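Local coordinates for extracellular ligand-binding receptor (Rhodopseudomonas palustris, PDB 3SG0), which binds benzoylformate (phenylglyoxylate) and probably serves as the solute-binding component of a transport system for aromatic acids, at residues 27-35 with 88-98; 47-55 with 291-299. All coordinates share one frame; numbering follows the deposited sequence.

In the fold
Both interactions belong to the same lobe of a two-lobed periplasmic binding protein. Interaction 1 is a core contact: two neighbouring parallel strands of the sheet, zipped by backbone hydrogen bonds and lined by aliphatic side chains, with polar groups gathered at the two ends. Interaction 2 is smaller and nearer the surface. There the end of helix 41-50 and the residues just after it pack on helix 283-298 through alanines, ring edges and one hydrogen bond from a side-chain amide. The two meet where helix 41-50, next in the chain after strand 28-34, lies against it: Met34 packs on Val51, and Ser97 OG probably hydrogen-bonds Gln47 OE1. The bound benzoylformate lies at the 97-98 end of interaction 1.

Interaction 1: residues 27-35 with 88-98; sequences EIKIGITMS and EKVDVLIGSSL. With 173 (benzoyl-formic acid), chain B.
Ile30 and Val92 lie side by side and point the same way from two parallel strands. Ile30 CD1 rests 3.8 Å from Val92 CB. The other branch of Ile30 serves the next neighbour: CG2 stands anti to the backbone N (chi1 -55° for CG1) and meets Ile94 CD1 at 3.7 Å. Ile32 and Ile94 repeat the side-by-side arrangement, so these four side chains form an aliphatic layer on one face of the sheet. On the other face, Val90 CG1 and Leu93 CD1 close over Gly31, and a side chain at that position would be tight against Val90.

The backbones are bonded in parallel register. Gly31 N gives to Val92 O at 2.9 Å, nearly in line with the carbonyl, and Thr33 N does the same to Ile94 O. Ile94 N returns a bond to Gly31 O at 2.7 Å.

At the start, Asp91 turns its carboxylate across Ile28. Its OD2 takes Lys29 N at 2.9 Å, on the anti side and 16° out of the carboxylate plane. A water joins the same oxygen to Glu27 O, while OD1 is held by Gly332 N. Lys29 runs extended over Glu88 O, and a second water joins its NZ to that oxygen.

At the far end, Ser97 OG receives Ser35 N in an almost straight bond of 2.9 Å. The same hydroxyl is also hydrogen-bonded to Gln47 OE1. Gly95 has backbone angles that a side chain would not tolerate, and a cis peptide follows it. Beyond this turn Leu98 holds the N-cap position of helix 99-111, with Ser97 and Leu98 lining the ligand pocket.

Strand 61-69 flanks strand 28-34 on its other edge. Helix 306-328 packs on Ile30 and Ile94, and helix 334-344 on Val92 and Asp91.

Interaction 2: residues 47-55 with 291-299; sequences QSKTVAALP and FVDAYKAAN
Ala53 is set against Ala294 and Ala298, and here the two backbones come closest. Ala53 CB lies 3.6 Å from Ala294 O, and its methyl also meets the CB atoms of both alanines. With only methyl groups between them, the backbones can approach to 5.4 Å between the CA atoms of Ala53 and Tyr295.

Beside this patch, Thr50 meets two aromatic rings edge-on. Its OG1 lies near the plane of the Tyr295 ring, 3.4 Å from CD1, and also at the edge of the Phe291 ring. The same hydroxyl is hydrogen-bonded to Pro46 O within its own helix. Phe291 and Tyr295 both have CG anti to the backbone N (chi1 165° and -177°), which brings both ring edges to Thr50. The Phe291 ring also meets that of Trp312.

The solvent side is looser. Lys49 lays its aliphatic chain beside the Tyr295 hydroxyl, with CB 3.3 Å from OH, and runs on extended past it. Ala52 meets Ala298 through its methyl and its carbonyl oxygen.

Asn299, just past the end of helix 283-298, bridges the two helical segments. Its ND2 donates to Lys49 O at 3.0 Å, from above the carbonyl plane, and to Tyr295 O. Both acceptors lie near the amide plane, which fixes the turn of the group. The same nitrogen sits over the centre of one face of the Tyr295 ring, 3.4 Å above its plane. A leucine here would probably leave Lys49 O and Tyr295 O without this shared donor, and the ring face without the amide nitrogen over it.

The join is thus mainly apolar and close-fitting, with one amide supplying its directional bond at a partly exposed edge.

Interaction 1: residues 27-35 with 88-98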
loop_
_atom_site.group_PDB
_atom_site.type_symbol
_atom_site.label_atom_id
_atom_site.label_comp_id
_atom_site.label_asym_id
_atom_site.label_seq_id
_atom_site.Cartn_x
_atom_site.Cartn_y
_atom_site.Cartn_z
ATOM N N GLU A 27 2.916 -21.351 -20.325
ATOM C CA GLU A 27 3.907 -20.938 -19.344
ATOM C C GLU A 27 3.139 -20.351 -18.169
ATOM O O GLU A 27 1.914 -20.305 -18.208
ATOM C CB GLU A 27 4.847 -19.890 -19.943
ATOM C CG GLU A 27 4.243 -18.493 -20.109
ATOM C CD GLU A 27 3.539 -18.275 -21.441
ATOM O OE1 GLU A 27 3.489 -17.112 -21.898
ATOM O OE2 GLU A 27 3.031 -19.253 -22.028
ATOM N N ILE A 28 3.844 -19.899 -17.137
ATOM C CA ILE A 28 3.187 -19.221 -16.024
ATOM C C ILE A 28 2.805 -17.814 -16.473
ATOM O O ILE A 28 3.603 -17.120 -17.107
ATOM C CB ILE A 28 4.099 -19.170 -14.796
ATOM C CG1 ILE A 28 4.383 -20.592 -14.303
ATOM C CG2 ILE A 28 3.459 -18.342 -13.699
ATOM C CD1 ILE A 28 5.448 -20.677 -13.229
ATOM N N LYS A 29 1.584 -17.397 -16.157
ATOM C CA LYS A 29 1.091 -16.087 -16.583
ATOM C C LYS A 29 0.602 -15.296 -15.393
ATOM O O LYS A 29 -0.162 -15.804 -14.569
ATOM C CB LYS A 29 -0.036 -16.247 -17.594
ATOM C CG LYS A 29 0.379 -16.915 -18.888
ATOM C CD LYS A 29 -0.809 -17.030 -19.820
ATOM C CE LYS A 29 -0.400 -17.551 -21.183
ATOM N NZ LYS A 29 -1.525 -17.443 -22.155
ATOM N N ILE A 30 1.067 -14.057 -15.287
ATOM C CA ILE A 30 0.731 -13.192 -14.166
ATOM C C ILE A 30 0.065 -11.948 -14.733
ATOM O O ILE A 30 0.647 -11.272 -15.594
ATOM C CB ILE A 30 1.998 -12.757 -13.406
ATOM C CG1 ILE A 30 2.836 -13.962 -12.963
ATOM C CG2 ILE A 30 1.639 -11.852 -12.238
ATOM C CD1 ILE A 30 2.201 -14.826 -11.920
ATOM N N GLY A 31 -1.150 -11.649 -14.290
ATOM C CA GLY A 31 -1.844 -10.447 -14.721
ATOM C C GLY A 31 -1.729 -9.362 -13.678
ATOM O O GLY A 31 -1.822 -9.649 -12.484
ATOM N N ILE A 32 -1.543 -8.120 -14.111
ATOM C CA ILE A 32 -1.401 -7.000 -13.192
ATOM C C ILE A 32 -2.271 -5.845 -13.671
ATOM O O ILE A 32 -2.234 -5.487 -14.850
ATOM C CB ILE A 32 0.066 -6.514 -13.117
ATOM C CG1 ILE A 32 1.032 -7.687 -12.927
ATOM C CG2 ILE A 32 0.228 -5.504 -11.994
ATOM C CD1 ILE A 32 2.500 -7.304 -13.121
ATOM N N THR A 33 -3.069 -5.282 -12.773
ATOM C CA THR A 33 -3.761 -4.028 -13.037
ATOM C C THR A 33 -3.297 -3.026 -12.000
ATOM O O THR A 33 -3.244 -3.327 -10.800
ATOM C CB THR A 33 -5.300 -4.208 -13.067
ATOM O OG1 THR A 33 -5.929 -2.975 -13.456
ATOM C CG2 THR A 33 -5.864 -4.690 -11.736
HETATM N N MSE A 34 -2.905 -1.842 -12.467
HETATM C CA MSE A 34 -2.378 -0.818 -11.573
HETATM C C MSE A 34 -2.853 0.550 -12.012
HETATM O O MSE A 34 -3.213 0.755 -13.180
HETATM C CB MSE A 34 -0.851 -0.845 -11.536
HETATM C CG MSE A 34 -0.189 -0.524 -12.868
HETATM SE SE MSE A 34 0.231 -2.105 -13.973
HETATM C CE MSE A 34 1.747 -2.728 -12.916
ATOM N N SER A 35 -2.854 1.484 -11.070
ATOM C CA SER A 35 -3.350 2.830 -11.330
ATOM C C SER A 35 -2.218 3.720 -11.834
ATOM O O SER A 35 -1.705 4.567 -11.120
ATOM C CB SER A 35 -3.993 3.414 -10.068
ATOM O OG SER A 35 -4.998 2.547 -9.548
ATOM N N GLU A 88 -6.706 -14.321 -20.908
ATOM C CA GLU A 88 -5.332 -14.788 -20.761
ATOM C C GLU A 88 -5.225 -15.966 -19.793
ATOM O O GLU A 88 -4.219 -16.670 -19.773
ATOM C CB GLU A 88 -4.415 -13.646 -20.310
ATOM C CG GLU A 88 -4.359 -12.469 -21.275
ATOM C CD GLU A 88 -3.742 -12.829 -22.618
ATOM O OE1 GLU A 88 -3.180 -13.939 -22.750
ATOM O OE2 GLU A 88 -3.818 -11.996 -23.545
ATOM N N LYS A 89 -6.268 -16.183 -18.996
ATOM C CA LYS A 89 -6.287 -17.272 -18.017
ATOM C C LYS A 89 -5.065 -17.234 -17.101
ATOM O O LYS A 89 -4.400 -18.243 -16.859
ATOM C CB LYS A 89 -6.440 -18.623 -18.718
ATOM C CG LYS A 89 -7.767 -18.710 -19.464
ATOM C CD LYS A 89 -7.978 -20.030 -20.180
ATOM C CE LYS A 89 -9.325 -20.023 -20.894
ATOM N NZ LYS A 89 -9.551 -21.247 -21.711
ATOM N N VAL A 90 -4.780 -16.050 -16.578
ATOM C CA VAL A 90 -3.606 -15.883 -15.742
ATOM C C VAL A 90 -3.669 -16.757 -14.495
ATOM O O VAL A 90 -4.744 -17.035 -13.949
ATOM C CB VAL A 90 -3.377 -14.411 -15.350
ATOM C CG1 VAL A 90 -3.142 -13.567 -16.589
ATOM C CG2 VAL A 90 -4.544 -13.859 -14.539
ATOM N N ASP A 91 -2.501 -17.192 -14.048
ATOM C CA ASP A 91 -2.411 -18.015 -12.854
ATOM C C ASP A 91 -2.562 -17.222 -11.570
ATOM O O ASP A 91 -3.022 -17.760 -10.557
ATOM C CB ASP A 91 -1.085 -18.764 -12.854
ATOM C CG ASP A 91 -0.964 -19.688 -14.034
ATOM O OD1 ASP A 91 -1.777 -20.628 -14.119
ATOM O OD2 ASP A 91 -0.082 -19.468 -14.897
ATOM N N VAL A 92 -2.152 -15.955 -11.614
ATOM C CA VAL A 92 -2.244 -15.048 -10.481
ATOM C C VAL A 92 -2.622 -13.673 -11.010
ATOM O O VAL A 92 -2.132 -13.265 -12.067
ATOM C CB VAL A 92 -0.893 -14.926 -9.740
ATOM C CG1 VAL A 92 -0.994 -13.955 -8.571
ATOM C CG2 VAL A 92 -0.411 -16.292 -9.261
ATOM N N LEU A 93 -3.480 -12.964 -10.281
ATOM C CA LEU A 93 -3.815 -11.574 -10.581
ATOM C C LEU A 93 -3.207 -10.709 -9.503
ATOM O O LEU A 93 -3.217 -11.087 -8.337
ATOM C CB LEU A 93 -5.327 -11.398 -10.573
ATOM C CG LEU A 93 -5.898 -10.030 -10.937
ATOM C CD1 LEU A 93 -5.405 -9.534 -12.302
ATOM C CD2 LEU A 93 -7.421 -10.068 -10.898
ATOM N N ILE A 94 -2.673 -9.558 -9.890
ATOM C CA ILE A 94 -2.090 -8.609 -8.956
ATOM C C ILE A 94 -2.726 -7.243 -9.189
ATOM O O ILE A 94 -2.838 -6.797 -10.336
ATOM C CB ILE A 94 -0.559 -8.530 -9.133
ATOM C CG1 ILE A 94 0.065 -9.928 -8.966
ATOM C CG2 ILE A 94 0.032 -7.507 -8.181
ATOM C CD1 ILE A 94 1.582 -9.953 -9.061
ATOM N N GLY A 95 -3.169 -6.594 -8.120
ATOM C CA GLY A 95 -3.698 -5.240 -8.211
ATOM C C GLY A 95 -4.887 -5.006 -7.297
ATOM O O GLY A 95 -5.266 -5.878 -6.505
ATOM N N SER A 96 -5.467 -3.810 -7.339
ATOM C CA SER A 96 -4.894 -2.650 -7.994
ATOM C C SER A 96 -4.005 -1.913 -6.985
ATOM O O SER A 96 -3.541 -2.497 -5.997
ATOM C CB SER A 96 -6.031 -1.768 -8.517
ATOM O OG SER A 96 -5.551 -0.600 -9.169
ATOM N N SER A 97 -3.773 -0.630 -7.249
ATOM C CA SER A 97 -2.914 0.213 -6.427
ATOM C C SER A 97 -3.646 0.871 -5.272
ATOM O O SER A 97 -3.016 1.269 -4.289
ATOM C CB SER A 97 -2.342 1.339 -7.282
ATOM O OG SER A 97 -1.741 0.867 -8.476
ATOM N N LEU A 98 -4.956 1.043 -5.431
ATOM C CA LEU A 98 -5.773 1.821 -4.500
ATOM C C LEU A 98 -6.887 0.960 -3.947
ATOM O O LEU A 98 -7.335 0.016 -4.602
ATOM C CB LEU A 98 -6.412 3.028 -5.191
ATOM C CG LEU A 98 -5.552 3.851 -6.141
ATOM C CD1 LEU A 98 -6.351 5.035 -6.695
ATOM C CD2 LEU A 98 -4.282 4.321 -5.464
HETATM O O1B 173 B . -5.049 1.822 -0.493
HETATM C C1 173 B . -5.087 2.907 -1.009
HETATM O O1A 173 B . -6.247 3.459 -1.540
HETATM C C2 173 B . -3.913 3.843 -0.901
HETATM O O2 173 B . -4.034 5.000 -1.170
HETATM C C1G 173 B . -2.598 3.246 -0.508
HETATM C C2D 173 B . -2.146 1.947 -1.168
HETATM C C2E 173 B . -0.830 1.315 -0.765
HETATM C C3 173 B . 0.018 1.985 0.314
HETATM C C1E 173 B . -0.467 3.293 0.967
HETATM C C1D 173 B . -1.774 3.941 0.560
HETATM O O HOH W 1 -0.638 -20.201 -17.470
HETATM O O HOH W 2 -3.316 -19.350 -21.425
#

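Interaction 2: residues 47-55 with 291-299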
loop_
_atom_site.group_PDB
_atom_site.type_symbol
_atom_site.label_atom_id
_atom_site.label_comp_id
_atom_site.label_asym_id
_atom_site.label_seq_id
_atom_site.Cartn_x
_atom_site.Cartn_y
_atom_site.Cartn_z
ATOM N N GLN A 47 4.802 0.968 -9.987
ATOM C CA GLN A 47 4.461 -0.435 -10.197
ATOM C C GLN A 47 4.632 -0.812 -11.668
ATOM O O GLN A 47 5.219 -1.840 -11.985
ATOM C CB GLN A 47 3.059 -0.711 -9.658
ATOM C CG GLN A 47 3.050 -0.572 -8.137
ATOM C CD GLN A 47 1.701 -0.283 -7.532
ATOM O OE1 GLN A 47 0.674 -0.225 -8.220
ATOM N NE2 GLN A 47 1.694 -0.087 -6.222
ATOM N N SER A 48 4.169 0.043 -12.567
ATOM C CA SER A 48 4.323 -0.200 -13.996
ATOM C C SER A 48 5.795 -0.359 -14.368
ATOM O O SER A 48 6.160 -1.213 -15.178
ATOM C CB SER A 48 3.709 0.955 -14.781
ATOM O OG SER A 48 3.759 0.700 -16.173
ATOM N N LYS A 49 6.650 0.467 -13.771
ATOM C CA LYS A 49 8.081 0.433 -14.063
ATOM C C LYS A 49 8.800 -0.747 -13.434
ATOM O O LYS A 49 9.887 -1.125 -13.861
ATOM C CB LYS A 49 8.744 1.739 -13.639
ATOM C CG LYS A 49 8.296 2.935 -14.460
ATOM C CD LYS A 49 8.911 4.236 -13.970
ATOM C CE LYS A 49 8.285 5.432 -14.676
ATOM N NZ LYS A 49 8.727 6.715 -14.060
ATOM N N THR A 50 8.177 -1.342 -12.426
ATOM C CA THR A 50 8.747 -2.499 -11.749
ATOM C C THR A 50 8.552 -3.796 -12.539
ATOM O O THR A 50 9.316 -4.745 -12.375
ATOM C CB THR A 50 8.172 -2.607 -10.320
ATOM O OG1 THR A 50 8.610 -1.468 -9.568
ATOM C CG2 THR A 50 8.613 -3.874 -9.609
ATOM N N VAL A 51 7.548 -3.830 -13.418
ATOM C CA VAL A 51 7.248 -5.054 -14.157
ATOM C C VAL A 51 8.485 -5.615 -14.862
ATOM O O VAL A 51 8.745 -6.817 -14.803
ATOM C CB VAL A 51 6.100 -4.836 -15.169
ATOM C CG1 VAL A 51 5.859 -6.101 -15.989
ATOM C CG2 VAL A 51 4.828 -4.425 -14.442
ATOM N N ALA A 52 9.260 -4.744 -15.503
ATOM C CA ALA A 52 10.427 -5.175 -16.266
ATOM C C ALA A 52 11.527 -5.779 -15.397
ATOM O O ALA A 52 12.448 -6.422 -15.914
ATOM C CB ALA A 52 10.979 -4.013 -17.080
ATOM N N ALA A 53 11.447 -5.560 -14.087
ATOM C CA ALA A 53 12.449 -6.067 -13.156
ATOM C C ALA A 53 12.075 -7.427 -12.579
ATOM O O ALA A 53 12.870 -8.041 -11.882
ATOM C CB ALA A 53 12.682 -5.064 -12.025
ATOM N N LEU A 54 10.863 -7.896 -12.866
ATOM C CA LEU A 54 10.362 -9.132 -12.268
ATOM C C LEU A 54 10.973 -10.358 -12.936
ATOM O O LEU A 54 11.352 -10.305 -14.099
ATOM C CB LEU A 54 8.838 -9.178 -12.353
ATOM C CG LEU A 54 8.111 -8.057 -11.612
ATOM C CD1 LEU A 54 6.619 -8.161 -11.862
ATOM C CD2 LEU A 54 8.419 -8.091 -10.126
ATOM N N PRO A 55 11.069 -11.475 -12.194
ATOM C CA PRO A 55 11.746 -12.661 -12.729
ATOM C C PRO A 55 11.034 -13.252 -13.946
ATOM O O PRO A 55 9.812 -13.397 -13.932
ATOM C CB PRO A 55 11.723 -13.644 -11.550
ATOM C CG PRO A 55 10.649 -13.153 -10.643
ATOM C CD PRO A 55 10.628 -11.662 -10.803
ATOM N N PHE A 291 15.529 -5.408 -4.521
ATOM C CA PHE A 291 14.551 -4.684 -5.322
ATOM C C PHE A 291 15.182 -3.507 -6.049
ATOM O O PHE A 291 15.018 -3.352 -7.261
ATOM C CB PHE A 291 13.415 -4.195 -4.425
ATOM C CG PHE A 291 12.542 -3.141 -5.052
ATOM C CD1 PHE A 291 11.801 -3.408 -6.193
ATOM C CD2 PHE A 291 12.438 -1.884 -4.474
ATOM C CE1 PHE A 291 10.980 -2.437 -6.745
ATOM C CE2 PHE A 291 11.619 -0.920 -5.013
ATOM C CZ PHE A 291 10.887 -1.191 -6.154
ATOM N N VAL A 292 15.909 -2.674 -5.313
ATOM C CA VAL A 292 16.492 -1.472 -5.901
ATOM C C VAL A 292 17.457 -1.824 -7.034
ATOM O O VAL A 292 17.434 -1.200 -8.100
ATOM C CB VAL A 292 17.195 -0.602 -4.830
ATOM C CG1 VAL A 292 18.052 0.482 -5.479
ATOM C CG2 VAL A 292 16.163 0.004 -3.876
ATOM N N ASP A 293 18.291 -2.831 -6.817
ATOM C CA ASP A 293 19.252 -3.218 -7.837
ATOM C C ASP A 293 18.545 -3.694 -9.098
ATOM O O ASP A 293 18.919 -3.322 -10.212
ATOM C CB ASP A 293 20.192 -4.309 -7.314
ATOM C CG ASP A 293 21.111 -3.816 -6.208
ATOM O OD1 ASP A 293 21.189 -2.589 -5.993
ATOM O OD2 ASP A 293 21.765 -4.663 -5.560
ATOM N N ALA A 294 17.522 -4.521 -8.930
ATOM C CA ALA A 294 16.792 -5.035 -10.081
ATOM C C ALA A 294 16.042 -3.916 -10.792
ATOM O O ALA A 294 16.025 -3.847 -12.020
ATOM C CB ALA A 294 15.842 -6.137 -9.660
ATOM N N TYR A 295 15.423 -3.028 -10.021
ATOM C CA TYR A 295 14.680 -1.920 -10.599
ATOM C C TYR A 295 15.602 -0.993 -11.386
ATOM O O TYR A 295 15.292 -0.607 -12.518
ATOM C CB TYR A 295 13.960 -1.141 -9.504
ATOM C CG TYR A 295 13.097 -0.010 -10.000
ATOM C CD1 TYR A 295 11.718 -0.165 -10.126
ATOM C CD2 TYR A 295 13.654 1.229 -10.324
ATOM C CE1 TYR A 295 10.922 0.875 -10.557
ATOM C CE2 TYR A 295 12.862 2.275 -10.756
ATOM C CZ TYR A 295 11.496 2.091 -10.872
ATOM O OH TYR A 295 10.678 3.110 -11.289
ATOM N N LYS A 296 16.733 -0.628 -10.789
ATOM C CA LYS A 296 17.692 0.233 -11.473
ATOM C C LYS A 296 18.180 -0.398 -12.773
ATOM O O LYS A 296 18.302 0.285 -13.792
ATOM C CB LYS A 296 18.869 0.578 -10.555
ATOM C CG LYS A 296 18.518 1.606 -9.490
ATOM C CD LYS A 296 19.732 2.017 -8.676
ATOM C CE LYS A 296 19.391 3.159 -7.733
ATOM N NZ LYS A 296 20.597 3.647 -7.009
ATOM N N ALA A 297 18.436 -1.700 -12.750
ATOM C CA ALA A 297 18.938 -2.383 -13.935
ATOM C C ALA A 297 17.914 -2.352 -15.065
ATOM O O ALA A 297 18.282 -2.359 -16.245
ATOM C CB ALA A 297 19.330 -3.811 -13.605
ATOM N N ALA A 298 16.634 -2.307 -14.704
ATOM C CA ALA A 298 15.561 -2.321 -15.694
ATOM C C ALA A 298 15.110 -0.924 -16.105
ATOM O O ALA A 298 14.381 -0.763 -17.088
ATOM C CB ALA A 298 14.373 -3.118 -15.162
ATOM N N ASN A 299 15.535 0.085 -15.354
ATOM C CA ASN A 299 15.030 1.435 -15.545
ATOM C C ASN A 299 16.122 2.492 -15.694
ATOM O O ASN A 299 15.966 3.620 -15.236
ATOM C CB ASN A 299 14.052 1.799 -14.425
ATOM C CG ASN A 299 12.760 1.028 -14.524
ATOM O OD1 ASN A 299 11.899 1.352 -15.345
ATOM N ND2 ASN A 299 12.608 0.006 -13.687
#